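Local coordinates for iron uptake protein A2 (Synechocystis sp., PDB 2VOZ) that binds ferric iron in the periplasm, probably delivering it to an ABC transporter for uptake into the cell, at residues Val86-Ala94 against Val326-Pro334. Residues are numbered along the deposited sequence; the frame is centred on the assembly and turned at random.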
loop_
_atom_site.group_PDB
_atom_site.type_symbol
_atom_site.label_atom_id
_atom_site.label_comp_id
_atom_site.label_asym_id
_atom_site.label_seq_id
_atom_site.Cartn_x
_atom_site.Cartn_y
_atom_site.Cartn_z
ATOM N N VAL B 86 -14.901 -15.732 5.178
ATOM C CA VAL B 86 -14.498 -15.818 6.568
ATOM C C VAL B 86 -15.789 -16.037 7.338
ATOM O O VAL B 86 -16.771 -15.280 7.170
ATOM C CB VAL B 86 -13.760 -14.542 7.001
ATOM C CG1 VAL B 86 -13.481 -14.552 8.499
ATOM C CG2 VAL B 86 -12.479 -14.383 6.170
ATOM N N ASP B 87 -15.756 -17.096 8.148
ATOM C CA ASP B 87 -16.776 -17.507 9.101
ATOM C C ASP B 87 -17.659 -18.524 8.433
ATOM O O ASP B 87 -18.142 -18.293 7.303
ATOM C CB ASP B 87 -17.607 -16.315 9.653
ATOM C CG ASP B 87 -18.309 -16.644 10.967
ATOM O OD1 ASP B 87 -17.939 -16.033 12.004
ATOM O OD2 ASP B 87 -19.205 -17.548 10.980
ATOM N N ALA B 88 -17.890 -19.641 9.132
ATOM C CA ALA B 88 -18.784 -20.709 8.629
ATOM C C ALA B 88 -20.174 -20.141 8.349
ATOM O O ALA B 88 -20.936 -20.702 7.542
ATOM C CB ALA B 88 -18.883 -21.892 9.610
ATOM N N GLY B 89 -20.524 -19.058 9.031
ATOM C CA GLY B 89 -21.860 -18.417 8.819
ATOM C C GLY B 89 -21.933 -17.754 7.427
ATOM O O GLY B 89 -23.020 -17.636 6.825
ATOM N N MET B 90 -20.799 -17.272 6.933
ATOM C CA MET B 90 -20.742 -16.701 5.581
ATOM C C MET B 90 -20.688 -17.763 4.511
ATOM O O MET B 90 -21.326 -17.623 3.476
ATOM C CB MET B 90 -19.607 -15.666 5.394
ATOM C CG MET B 90 -19.738 -14.416 6.292
ATOM S SD MET B 90 -21.404 -13.588 6.183
ATOM C CE MET B 90 -21.530 -13.233 4.458
ATOM N N LEU B 91 -19.933 -18.832 4.753
ATOM C CA LEU B 91 -19.988 -19.980 3.863
ATOM C C LEU B 91 -21.410 -20.516 3.754
ATOM O O LEU B 91 -21.871 -20.870 2.669
ATOM C CB LEU B 91 -19.029 -21.063 4.342
ATOM C CG LEU B 91 -17.581 -20.578 4.142
ATOM C CD1 LEU B 91 -16.603 -21.438 5.017
ATOM C CD2 LEU B 91 -17.197 -20.581 2.641
ATOM N N TRP B 92 -22.117 -20.532 4.880
ATOM C CA TRP B 92 -23.493 -21.006 4.870
ATOM C C TRP B 92 -24.380 -20.071 4.014
ATOM O O TRP B 92 -25.240 -20.551 3.276
ATOM C CB TRP B 92 -24.009 -21.117 6.316
ATOM C CG TRP B 92 -25.503 -21.401 6.438
ATOM C CD1 TRP B 92 -26.086 -22.631 6.447
ATOM C CD2 TRP B 92 -26.564 -20.447 6.599
ATOM N NE1 TRP B 92 -27.442 -22.519 6.592
ATOM C CE2 TRP B 92 -27.771 -21.194 6.689
ATOM C CE3 TRP B 92 -26.626 -19.044 6.637
ATOM C CZ2 TRP B 92 -29.014 -20.598 6.824
ATOM C CZ3 TRP B 92 -27.875 -18.442 6.784
ATOM C CH2 TRP B 92 -29.052 -19.222 6.888
ATOM N N ARG B 93 -24.212 -18.760 4.102
ATOM C CA ARG B 93 -25.017 -17.871 3.250
ATOM C C ARG B 93 -24.774 -18.141 1.775
ATOM O O ARG B 93 -25.718 -18.118 0.966
ATOM C CB ARG B 93 -24.777 -16.410 3.552
ATOM C CG ARG B 93 -25.250 -16.044 4.930
ATOM C CD ARG B 93 -25.179 -14.517 5.125
ATOM N NE ARG B 93 -25.414 -14.212 6.537
ATOM C CZ ARG B 93 -25.145 -13.037 7.106
ATOM N NH1 ARG B 93 -25.398 -12.872 8.398
ATOM N NH2 ARG B 93 -24.648 -12.026 6.382
ATOM N N ALA B 94 -23.518 -18.430 1.423
ATOM C CA ALA B 94 -23.174 -18.822 0.050
ATOM C C ALA B 94 -23.858 -20.146 -0.356
ATOM O O ALA B 94 -24.416 -20.269 -1.440
ATOM C CB ALA B 94 -21.648 -18.956 -0.097
ATOM N N VAL B 326 -18.420 -27.542 12.045
ATOM C CA VAL B 326 -18.655 -26.099 11.881
ATOM C C VAL B 326 -19.825 -25.801 10.945
ATOM O O VAL B 326 -20.315 -24.669 10.954
ATOM C CB VAL B 326 -17.387 -25.332 11.471
ATOM C CG1 VAL B 326 -16.308 -25.417 12.594
ATOM C CG2 VAL B 326 -16.875 -25.889 10.148
ATOM N N SER B 327 -20.327 -26.777 10.196
ATOM C CA SER B 327 -21.566 -26.506 9.395
ATOM C C SER B 327 -22.762 -26.161 10.310
ATOM O O SER B 327 -23.736 -25.525 9.854
ATOM C CB SER B 327 -21.939 -27.663 8.465
ATOM O OG SER B 327 -22.336 -28.791 9.211
ATOM N N ASN B 328 -22.671 -26.549 11.589
ATOM C CA ASN B 328 -23.734 -26.252 12.555
ATOM C C ASN B 328 -23.840 -24.745 12.796
ATOM O O ASN B 328 -24.902 -24.229 13.148
ATOM C CB ASN B 328 -23.445 -26.939 13.890
ATOM C CG ASN B 328 -23.836 -28.386 13.867
ATOM O OD1 ASN B 328 -25.037 -28.714 13.831
ATOM N ND2 ASN B 328 -22.836 -29.271 13.811
ATOM N N LEU B 329 -22.719 -24.044 12.607
ATOM C CA LEU B 329 -22.699 -22.617 12.846
ATOM C C LEU B 329 -23.590 -21.858 11.873
ATOM O O LEU B 329 -24.259 -20.860 12.240
ATOM C CB LEU B 329 -21.254 -22.054 12.805
ATOM C CG LEU B 329 -20.178 -22.777 13.633
ATOM C CD1 LEU B 329 -18.904 -21.911 13.771
ATOM C CD2 LEU B 329 -20.663 -23.241 14.958
ATOM N N GLY B 330 -23.576 -22.293 10.616
ATOM C CA GLY B 330 -24.533 -21.782 9.627
ATOM C C GLY B 330 -25.934 -22.359 9.768
ATOM O O GLY B 330 -26.926 -21.633 9.633
ATOM N N ARG B 331 -26.018 -23.650 10.044
ATOM C CA ARG B 331 -27.325 -24.330 10.133
ATOM C C ARG B 331 -28.279 -23.571 11.064
ATOM O O ARG B 331 -29.455 -23.415 10.745
ATOM C CB ARG B 331 -27.136 -25.771 10.612
ATOM C CG ARG B 331 -28.455 -26.525 10.799
ATOM C CD ARG B 331 -28.205 -27.949 11.335
ATOM N NE ARG B 331 -29.464 -28.573 11.747
ATOM C CZ ARG B 331 -29.560 -29.765 12.331
ATOM N NH1 ARG B 331 -28.466 -30.480 12.598
ATOM N NH2 ARG B 331 -30.757 -30.239 12.669
ATOM N N TYR B 332 -27.776 -23.148 12.232
ATOM C CA TYR B 332 -28.618 -22.473 13.196
ATOM C C TYR B 332 -28.463 -20.968 13.172
ATOM O O TYR B 332 -28.845 -20.294 14.148
ATOM C CB TYR B 332 -28.328 -22.969 14.596
ATOM C CG TYR B 332 -28.673 -24.411 14.784
ATOM C CD1 TYR B 332 -29.997 -24.794 14.998
ATOM C CD2 TYR B 332 -27.693 -25.388 14.736
ATOM C CE1 TYR B 332 -30.348 -26.150 15.165
ATOM C CE2 TYR B 332 -28.019 -26.735 14.893
ATOM C CZ TYR B 332 -29.335 -27.098 15.137
ATOM O OH TYR B 332 -29.616 -28.437 15.298
ATOM N N GLN B 333 -27.886 -20.432 12.101
ATOM C CA GLN B 333 -27.835 -18.961 11.974
ATOM C C GLN B 333 -29.208 -18.236 12.035
ATOM O O GLN B 333 -29.332 -17.209 12.726
ATOM C CB GLN B 333 -27.063 -18.530 10.709
ATOM C CG GLN B 333 -26.816 -17.042 10.690
ATOM C CD GLN B 333 -26.063 -16.578 9.475
ATOM O OE1 GLN B 333 -26.620 -15.902 8.636
ATOM N NE2 GLN B 333 -24.787 -16.966 9.363
ATOM N N PRO B 334 -30.226 -18.717 11.285
ATOM C CA PRO B 334 -31.508 -17.980 11.406
ATOM C C PRO B 334 -32.083 -17.997 12.842
ATOM O O PRO B 334 -32.596 -16.982 13.332
ATOM C CB PRO B 334 -32.441 -18.718 10.432
ATOM C CG PRO B 334 -31.537 -19.460 9.484
ATOM C CD PRO B 334 -30.315 -19.814 10.303
HETATM O O HOH W 1 -21.920 -23.233 8.468
#
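Gln333 reaches across to Gly89 and Arg93, its one amide accepting from a guanidinium and donating to a backbone carbonyl. Arg93 NE, 3.0 Å from Gln333 OE1, lies on a lone pair in the carbonyl plane, while Arg93 NH1 bonds the same oxygen from above that plane. Guanidinium and amide are turned 83° apart. Gln333 NE2 gives Gly89 O (3.2 Å) a bond more bent than the NE one, from above the carbonyl plane; Arg93 N reaches that oxygen from the opposite face. Arg93 NH2 pairs with Glu65 of helix 64-74. The Gln333 contact joins helix 88-96 to the C-terminal helices of a two-domain periplasmic binding protein, Gly89 lying about 8 Å from the side chain of Tyr169, an iron-site residue. Asp87 OD2 caps helix 88-96, accepting from Gly89 N (2.8 Å), and also bonds Ser172 OG. Helices 88-94 and 327-331 cross at -63°, Gly89 CA being 4.4 Å from Gly330 CA. The Trp92 indole lies across Gly330, its CG trans to the main-chain nitrogen (chi1 171°), and Gly330 CA makes a CH-pi contact with the five-membered ring. Gly330 O sits over the same face and accepts from Gln333 N. Water 1 can donate to Ala88 O (2.9 Å) or Val326 O (3.3 Å), and accepts weakly from Gly330 N.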